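PDB 1WVQ: hypothetical protein PAE2307 from Pyrobaculum aerophilum, which probably acts as an adenosine-specific kinase, assembles as a hexamer and carries a phosphorylated histidine. Local coordinates for residues A[34-39]-A[46-51]; A[61-64]-A[70-73]; A[145-148]-A[154-157]. All blocks are in the same frame, centred on the assembly; numbering follows the deposited sequence.

Contact 1: residues A[34-39]-A[46-51]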
loop_
_atom_site.group_PDB
_atom_site.type_symbol
_atom_site.label_atom_id
_atom_site.label_comp_id
_atom_site.label_asym_id
_atom_site.label_seq_id
_atom_site.Cartn_x
_atom_site.Cartn_y
_atom_site.Cartn_z
ATOM N N ASP A 34 -7.083 -12.892 -10.372
ATOM C CA ASP A 34 -6.212 -12.013 -9.606
ATOM C C ASP A 34 -5.684 -12.687 -8.343
ATOM O O ASP A 34 -4.532 -12.477 -7.961
ATOM C CB ASP A 34 -6.931 -10.705 -9.262
ATOM C CG ASP A 34 -7.148 -9.815 -10.486
ATOM O OD1 ASP A 34 -6.518 -10.062 -11.542
ATOM O OD2 ASP A 34 -7.936 -8.851 -10.387
ATOM N N LEU A 35 -6.512 -13.505 -7.698
ATOM C CA LEU A 35 -6.068 -14.211 -6.503
ATOM C C LEU A 35 -5.053 -15.290 -6.889
ATOM O O LEU A 35 -4.076 -15.511 -6.181
ATOM C CB LEU A 35 -7.263 -14.823 -5.758
ATOM C CG LEU A 35 -8.143 -13.825 -4.991
ATOM C CD1 LEU A 35 -9.298 -14.563 -4.340
ATOM C CD2 LEU A 35 -7.312 -13.105 -3.930
ATOM N N TYR A 36 -5.278 -15.954 -8.018
ATOM C CA TYR A 36 -4.340 -16.970 -8.480
ATOM C C TYR A 36 -2.967 -16.318 -8.648
ATOM O O TYR A 36 -1.950 -16.848 -8.206
ATOM C CB TYR A 36 -4.812 -17.560 -9.820
ATOM C CG TYR A 36 -3.745 -18.352 -10.555
ATOM C CD1 TYR A 36 -2.824 -17.717 -11.386
ATOM C CD2 TYR A 36 -3.627 -19.727 -10.378
ATOM C CE1 TYR A 36 -1.808 -18.431 -12.019
ATOM C CE2 TYR A 36 -2.618 -20.451 -11.006
ATOM C CZ TYR A 36 -1.713 -19.799 -11.818
ATOM O OH TYR A 36 -0.696 -20.511 -12.406
ATOM N N GLU A 37 -2.952 -15.153 -9.285
ATOM C CA GLU A 37 -1.708 -14.435 -9.530
ATOM C C GLU A 37 -1.032 -13.963 -8.254
ATOM O O GLU A 37 0.187 -14.059 -8.119
ATOM C CB GLU A 37 -1.973 -13.258 -10.471
ATOM C CG GLU A 37 -2.276 -13.710 -11.895
ATOM C CD GLU A 37 -2.411 -12.561 -12.867
ATOM O OE1 GLU A 37 -1.645 -11.588 -12.748
ATOM O OE2 GLU A 37 -3.273 -12.640 -13.764
ATOM N N ALA A 38 -1.823 -13.462 -7.314
ATOM C CA ALA A 38 -1.281 -12.987 -6.049
ATOM C C ALA A 38 -0.546 -14.120 -5.335
ATOM O O ALA A 38 0.511 -13.913 -4.737
ATOM C CB ALA A 38 -2.411 -12.456 -5.172
ATOM N N LEU A 39 -1.105 -15.322 -5.414
ATOM C CA LEU A 39 -0.500 -16.473 -4.760
ATOM C C LEU A 39 0.758 -16.985 -5.461
ATOM O O LEU A 39 1.811 -17.090 -4.837
ATOM C CB LEU A 39 -1.530 -17.602 -4.634
ATOM C CG LEU A 39 -2.740 -17.274 -3.749
ATOM C CD1 LEU A 39 -3.819 -18.323 -3.949
ATOM C CD2 LEU A 39 -2.324 -17.210 -2.287
ATOM N N VAL A 46 4.759 -22.443 -3.585
ATOM C CA VAL A 46 3.432 -22.514 -2.991
ATOM C C VAL A 46 2.493 -23.478 -3.713
ATOM O O VAL A 46 2.478 -23.551 -4.941
ATOM C CB VAL A 46 2.758 -21.104 -2.935
ATOM C CG1 VAL A 46 2.507 -20.570 -4.350
ATOM C CG2 VAL A 46 1.445 -21.183 -2.143
ATOM N N LYS A 47 1.745 -24.249 -2.929
ATOM C CA LYS A 47 0.750 -25.164 -3.471
ATOM C C LYS A 47 -0.555 -24.571 -2.970
ATOM O O LYS A 47 -0.659 -24.177 -1.810
ATOM C CB LYS A 47 0.947 -26.582 -2.937
ATOM C CG LYS A 47 2.234 -27.237 -3.418
ATOM C CD LYS A 47 2.310 -27.260 -4.939
ATOM C CE LYS A 47 3.600 -27.927 -5.426
ATOM N NZ LYS A 47 3.818 -27.743 -6.886
ATOM N N PHE A 48 -1.561 -24.499 -3.830
ATOM C CA PHE A 48 -2.801 -23.869 -3.403
ATOM C C PHE A 48 -4.023 -24.267 -4.209
ATOM O O PHE A 48 -3.930 -24.881 -5.272
ATOM C CB PHE A 48 -2.649 -22.354 -3.527
ATOM C CG PHE A 48 -2.372 -21.907 -4.932
ATOM C CD1 PHE A 48 -1.083 -21.977 -5.459
ATOM C CD2 PHE A 48 -3.417 -21.521 -5.768
ATOM C CE1 PHE A 48 -0.838 -21.678 -6.798
ATOM C CE2 PHE A 48 -3.186 -21.219 -7.113
ATOM C CZ PHE A 48 -1.892 -21.299 -7.629
ATOM N N GLY A 49 -5.171 -23.872 -3.671
ATOM C CA GLY A 49 -6.448 -24.088 -4.313
ATOM C C GLY A 49 -7.223 -22.827 -3.986
ATOM O O GLY A 49 -7.221 -22.386 -2.839
ATOM N N ILE A 50 -7.847 -22.216 -4.986
ATOM C CA ILE A 50 -8.632 -21.009 -4.746
ATOM C C ILE A 50 -9.985 -21.149 -5.433
ATOM O O ILE A 50 -10.069 -21.583 -6.580
ATOM C CB ILE A 50 -7.879 -19.714 -5.234
ATOM C CG1 ILE A 50 -8.744 -18.466 -4.992
ATOM C CG2 ILE A 50 -7.458 -19.856 -6.683
ATOM C CD1 ILE A 50 -9.707 -18.107 -6.119
ATOM N N ALA A 51 -11.043 -20.821 -4.700
ATOM C CA ALA A 51 -12.397 -20.895 -5.236
ATOM C C ALA A 51 -13.126 -19.598 -4.904
ATOM O O ALA A 51 -12.936 -19.028 -3.830
ATOM C CB ALA A 51 -13.132 -22.094 -4.647
#

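Contact 2: residues A[61-64]-A[70-73]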
loop_
_atom_site.group_PDB
_atom_site.type_symbol
_atom_site.label_atom_id
_atom_site.label_comp_id
_atom_site.label_asym_id
_atom_site.label_seq_id
_atom_site.Cartn_x
_atom_site.Cartn_y
_atom_site.Cartn_z
ATOM N N VAL A 61 -19.005 -21.578 -8.920
ATOM C CA VAL A 61 -17.850 -21.513 -8.045
ATOM C C VAL A 61 -16.683 -21.579 -9.024
ATOM O O VAL A 61 -16.434 -22.620 -9.642
ATOM C CB VAL A 61 -17.785 -22.716 -7.087
ATOM C CG1 VAL A 61 -16.492 -22.663 -6.281
ATOM C CG2 VAL A 61 -18.990 -22.706 -6.162
ATOM N N ARG A 62 -16.000 -20.454 -9.191
ATOM C CA ARG A 62 -14.868 -20.356 -10.103
ATOM C C ARG A 62 -13.619 -20.789 -9.349
ATOM O O ARG A 62 -13.474 -20.493 -8.164
ATOM C CB ARG A 62 -14.729 -18.914 -10.589
ATOM C CG ARG A 62 -16.000 -18.342 -11.187
ATOM C CD ARG A 62 -16.344 -19.004 -12.515
ATOM N NE ARG A 62 -17.564 -18.449 -13.101
ATOM C CZ ARG A 62 -17.924 -18.607 -14.370
ATOM N NH1 ARG A 62 -17.154 -19.303 -15.201
ATOM N NH2 ARG A 62 -19.054 -18.067 -14.805
ATOM N N HIS A 63 -12.712 -21.486 -10.022
ATOM C CA HIS A 63 -11.526 -21.959 -9.327
ATOM C C HIS A 63 -10.264 -22.103 -10.162
ATOM O O HIS A 63 -10.316 -22.208 -11.382
ATOM C CB HIS A 63 -11.835 -23.307 -8.668
ATOM C CG HIS A 63 -12.269 -24.365 -9.636
ATOM N ND1 HIS A 63 -11.437 -25.385 -10.050
ATOM C CD2 HIS A 63 -13.458 -24.577 -10.248
ATOM C CE1 HIS A 63 -12.098 -26.180 -10.875
ATOM N NE2 HIS A 63 -13.326 -25.711 -11.009
ATOM N N GLU A 64 -9.132 -22.084 -9.464
ATOM C CA GLU A 64 -7.796 -22.251 -10.043
ATOM C C GLU A 64 -6.983 -22.964 -8.963
ATOM O O GLU A 64 -7.265 -22.810 -7.773
ATOM C CB GLU A 64 -7.139 -20.902 -10.344
ATOM C CG GLU A 64 -7.804 -20.062 -11.431
ATOM C CD GLU A 64 -7.735 -20.694 -12.814
ATOM O OE1 GLU A 64 -6.870 -21.567 -13.037
ATOM O OE2 GLU A 64 -8.541 -20.298 -13.687
ATOM N N LEU A 70 -6.039 -29.376 -2.668
ATOM C CA LEU A 70 -6.380 -28.039 -2.209
ATOM C C LEU A 70 -7.498 -27.407 -3.038
ATOM O O LEU A 70 -8.313 -26.643 -2.513
ATOM C CB LEU A 70 -5.127 -27.164 -2.214
ATOM C CG LEU A 70 -3.985 -27.748 -1.367
ATOM C CD1 LEU A 70 -2.786 -26.806 -1.402
ATOM C CD2 LEU A 70 -4.454 -27.971 0.067
ATOM N N ARG A 71 -7.543 -27.727 -4.328
ATOM C CA ARG A 71 -8.589 -27.188 -5.191
ATOM C C ARG A 71 -9.940 -27.667 -4.672
ATOM O O ARG A 71 -10.866 -26.875 -4.503
ATOM C CB ARG A 71 -8.411 -27.665 -6.643
ATOM C CG ARG A 71 -9.495 -27.160 -7.607
ATOM C CD ARG A 71 -9.628 -28.041 -8.853
ATOM N NE ARG A 71 -8.433 -28.036 -9.687
ATOM C CZ ARG A 71 -8.069 -27.040 -10.490
ATOM N NH1 ARG A 71 -8.810 -25.944 -10.587
ATOM N NH2 ARG A 71 -6.949 -27.137 -11.195
ATOM N N ASN A 72 -10.048 -28.965 -4.405
ATOM C CA ASN A 72 -11.306 -29.527 -3.932
ATOM C C ASN A 72 -11.719 -29.055 -2.546
ATOM O O ASN A 72 -12.908 -28.923 -2.264
ATOM C CB ASN A 72 -11.259 -31.051 -3.997
ATOM C CG ASN A 72 -11.197 -31.554 -5.422
ATOM O OD1 ASN A 72 -11.895 -31.034 -6.296
ATOM N ND2 ASN A 72 -10.370 -32.564 -5.668
ATOM N N LEU A 73 -10.741 -28.794 -1.687
ATOM C CA LEU A 73 -11.037 -28.302 -0.350
ATOM C C LEU A 73 -11.644 -26.909 -0.489
ATOM O O LEU A 73 -12.626 -26.581 0.171
ATOM C CB LEU A 73 -9.758 -28.245 0.493
ATOM C CG LEU A 73 -9.380 -29.565 1.177
ATOM C CD1 LEU A 73 -7.958 -29.495 1.683
ATOM C CD2 LEU A 73 -10.350 -29.838 2.320
HETATM O O HOH W 1 -8.197 -24.381 -13.162
#

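Contact 3: residues A[145-148]-A[154-157]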
loop_
_atom_site.group_PDB
_atom_site.type_symbol
_atom_site.label_atom_id
_atom_site.label_comp_id
_atom_site.label_asym_id
_atom_site.label_seq_id
_atom_site.Cartn_x
_atom_site.Cartn_y
_atom_site.Cartn_z
ATOM N N GLY A 145 -6.109 -17.523 29.685
ATOM C CA GLY A 145 -5.545 -16.598 30.647
ATOM C C GLY A 145 -4.652 -15.551 30.014
ATOM O O GLY A 145 -4.650 -15.376 28.793
ATOM N N VAL A 146 -3.882 -14.865 30.855
ATOM C CA VAL A 146 -2.981 -13.805 30.418
ATOM C C VAL A 146 -1.527 -14.252 30.558
ATOM O O VAL A 146 -1.136 -14.806 31.585
ATOM C CB VAL A 146 -3.202 -12.535 31.262
ATOM C CG1 VAL A 146 -2.327 -11.408 30.750
ATOM C CG2 VAL A 146 -4.660 -12.138 31.224
ATOM N N GLU A 147 -0.724 -14.005 29.528
ATOM C CA GLU A 147 0.678 -14.408 29.555
ATOM C C GLU A 147 1.480 -13.648 30.610
ATOM O O GLU A 147 1.161 -12.510 30.952
ATOM C CB GLU A 147 1.324 -14.182 28.186
ATOM C CG GLU A 147 1.985 -12.825 28.048
ATOM C CD GLU A 147 2.650 -12.618 26.708
ATOM O OE1 GLU A 147 3.237 -13.579 26.164
ATOM O OE2 GLU A 147 2.593 -11.472 26.219
ATOM N N THR A 148 2.533 -14.287 31.107
ATOM C CA THR A 148 3.415 -13.688 32.108
ATOM C C THR A 148 4.640 -13.139 31.387
ATOM O O THR A 148 4.783 -13.322 30.179
ATOM C CB THR A 148 3.914 -14.734 33.097
ATOM O OG1 THR A 148 4.806 -15.627 32.418
ATOM C CG2 THR A 148 2.746 -15.529 33.666
ATOM N N GLU A 154 9.627 -16.220 26.365
ATOM C CA GLU A 154 9.603 -17.436 25.581
ATOM C C GLU A 154 9.112 -17.243 24.149
ATOM O O GLU A 154 9.686 -17.817 23.230
ATOM C CB GLU A 154 8.793 -18.496 26.314
ATOM C CG GLU A 154 9.486 -18.931 27.603
ATOM C CD GLU A 154 8.610 -19.786 28.480
ATOM O OE1 GLU A 154 8.000 -20.733 27.949
ATOM O OE2 GLU A 154 8.534 -19.515 29.704
ATOM N N ARG A 155 8.071 -16.440 23.942
ATOM C CA ARG A 155 7.601 -16.225 22.579
ATOM C C ARG A 155 8.599 -15.356 21.819
ATOM O O ARG A 155 8.690 -15.437 20.596
ATOM C CB ARG A 155 6.200 -15.593 22.547
ATOM C CG ARG A 155 6.052 -14.231 23.198
ATOM C CD ARG A 155 4.661 -13.669 22.890
ATOM N NE ARG A 155 4.320 -12.496 23.688
ATOM C CZ ARG A 155 4.817 -11.276 23.508
ATOM N NH1 ARG A 155 5.695 -11.037 22.540
ATOM N NH2 ARG A 155 4.442 -10.292 24.310
ATOM N N LYS A 156 9.356 -14.531 22.537
ATOM C CA LYS A 156 10.361 -13.703 21.880
ATOM C C LYS A 156 11.468 -14.623 21.380
ATOM O O LYS A 156 11.978 -14.452 20.276
ATOM C CB LYS A 156 10.936 -12.663 22.847
ATOM C CG LYS A 156 10.042 -11.445 23.044
ATOM C CD LYS A 156 10.574 -10.527 24.144
ATOM C CE LYS A 156 12.014 -10.115 23.903
ATOM N NZ LYS A 156 12.553 -9.454 25.125
ATOM N N LYS A 157 11.810 -15.619 22.193
ATOM C CA LYS A 157 12.848 -16.584 21.843
ATOM C C LYS A 157 12.414 -17.421 20.646
ATOM O O LYS A 157 13.225 -17.731 19.775
ATOM C CB LYS A 157 13.134 -17.498 23.039
ATOM C CG LYS A 157 14.323 -18.419 22.851
ATOM C CD LYS A 157 14.535 -19.263 24.097
ATOM C CE LYS A 157 15.915 -19.895 24.119
ATOM N NZ LYS A 157 16.056 -20.815 25.276
#

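Contact 1: residues A[34-39]-A[46-51]
Val-46 touches helix 31-40 just before the chain enters strand 47-53: its CG1 methyl lies 3.6 Å from the backbone O of Leu-39. Two residues on, Phe-48 offers the helix the largest area of the second segment. Its CG sits between the backbone N and the carbonyl carbon (chi1 61°), and, with CB already directed at the helix, this places the ring against Leu-39 and Tyr-36. Leu-39 lies over one face of this ring, with CB above it and CD1 3.7 Å from Phe-48 CD2. Tyr-36 comes instead to the ring edge, its CE2 3.6 Å from Phe-48 CZ. The two rings form an oblique aromatic pair, planes at 64° and centroids 5.5 Å apart, while the tyrosine OH reaches beyond them to Lys-164 O of the second subunit. Ile-50, on the same side of the strand as Phe-48, crosses Leu-35 at about a right angle, with Ile-50 CD1 4.0 Å from Leu-35 CD1. Leu-39 also reaches Ile-50, and both touch Ile-89 of the adjoining strand 87-92. The segment axes run nearly antiparallel at 160°, with a closest approach of 9.1 Å, as a helix laid against one face of a sheet. Every touching residue is buried and the side-chain-to-side-chain contacts between the segments are all apolar, so burial of hydrocarbon and aromatic surface is what joins helix to strand here.

Contact 2: residues A[61-64]-A[70-73]
His-63 and Arg-71 make the direct polar link between strand 60-65 and helix 68-81. Arg-71 NH1 donates to His-63 ND1 at 2.7 Å, a short but bent bond with an N-H...N angle of 147°. The guanidinium stands almost perpendicular to the imidazole, the planes 79° apart, and meets the ring near its edge, not over a face. Arg-71 CD already lies 3.4 Å from His-63 ND1, and the bend about the next bond, CG-CD (chi3 -64°), turns the guanidinium so that NH1 meets the same nitrogen. A water supplies the second polar link: it accepts from Arg-71 NH1 and donates to Glu-64 OE1, both at 3.1 Å. It bridges opposite charges that do not touch, Glu-64 OE1 and Arg-71 NH1 being 5.4 Å apart. The other glutamate oxygen, OE2, forms salt bridges to Arg-152 and Arg-155 of the third subunit, and Arg-71 NE pairs with Glu-68. A leucine in place of Arg-71 would probably leave both His-63 ND1 and the bridging water without the N-H donor they share, and Glu-68 without its mate. His-63 NE2 bonds to Glu-147 O of the third subunit, so its two nitrogens play opposite parts, ND1 accepting and NE2 donating. Held at both nitrogens, the imidazole is probably fixed in its rotation, and through it helix 68-81 is tied to the subunit interface.

Contact 3: residues A[145-148]-A[154-157]
Glu-147 and Arg-155 face each other across 10.0 Å between their CA atoms, a gap that only long side chains can close. The first backbone leaves the short strand 145-146 and passes through Glu-147 to Thr-148, the N-cap of helix 149-162, on which Arg-155 lies. Two bonds secure the start of that helix: the Thr-148 side chain caps a backbone N, and Asp-151 OD2 accepts from Thr-148 N. In both Glu-147 and Arg-155 the bond from CA to CB heads for the other segment. The arginine CG lies between its backbone N and carbonyl carbon (chi1 61°), and from there to NE the chain is extended, delivering the guanidinium side-on to the carboxylate. Arg-155 NE donates to Glu-147 OE1 at 2.9 Å, on the syn lone pair. Arg-155 NH2 donates to Glu-147 OE2, also at 2.9 Å and straighter at 159°, with the oxygen lying in the guanidinium plane. A weak third bond runs from Arg-155 NE to Glu-147 OE2 at 3.2 Å. The two flat groups are nearly coplanar, 29° apart, as befits a two-nitrogen, two-oxygen salt bridge. Neither charge stops there: Arg-155 NH2 also binds Glu-64 OE2 of the fourth subunit, while Glu-147 takes Arg-62 NH1 and His-63 N of that subunit. Gly-145 and Val-146 pair with a strand of that chain in a parallel ladder. The result is a buried network of alternating charges in which the pair within the chain is likely to hold both groups oriented for their partners across the interface.

In the fold
Contacts 1, 2 and 3 follow one another along the chain without overlap. The first two are neighbours, centres about 10 Å apart, and share the five-stranded antiparallel sheet: strands 47-53 and 60-65 lie side by side in it, Ile-50 N probably hydrogen-bonded to Glu-64 O at 2.9 Å. Helix 31-40 and helix 68-81 pack against this sheet. Contact 3 lies on the C-terminal arm, with centres about 34 Å from contact 1 and 38 Å from contact 2, and touches neither within the chain. Between subunits the distance vanishes: the arm's 145-148 and 154-157 dock on strand 60-65 of another copy, so strand and arm connect neighbouring subunits of the hexamer.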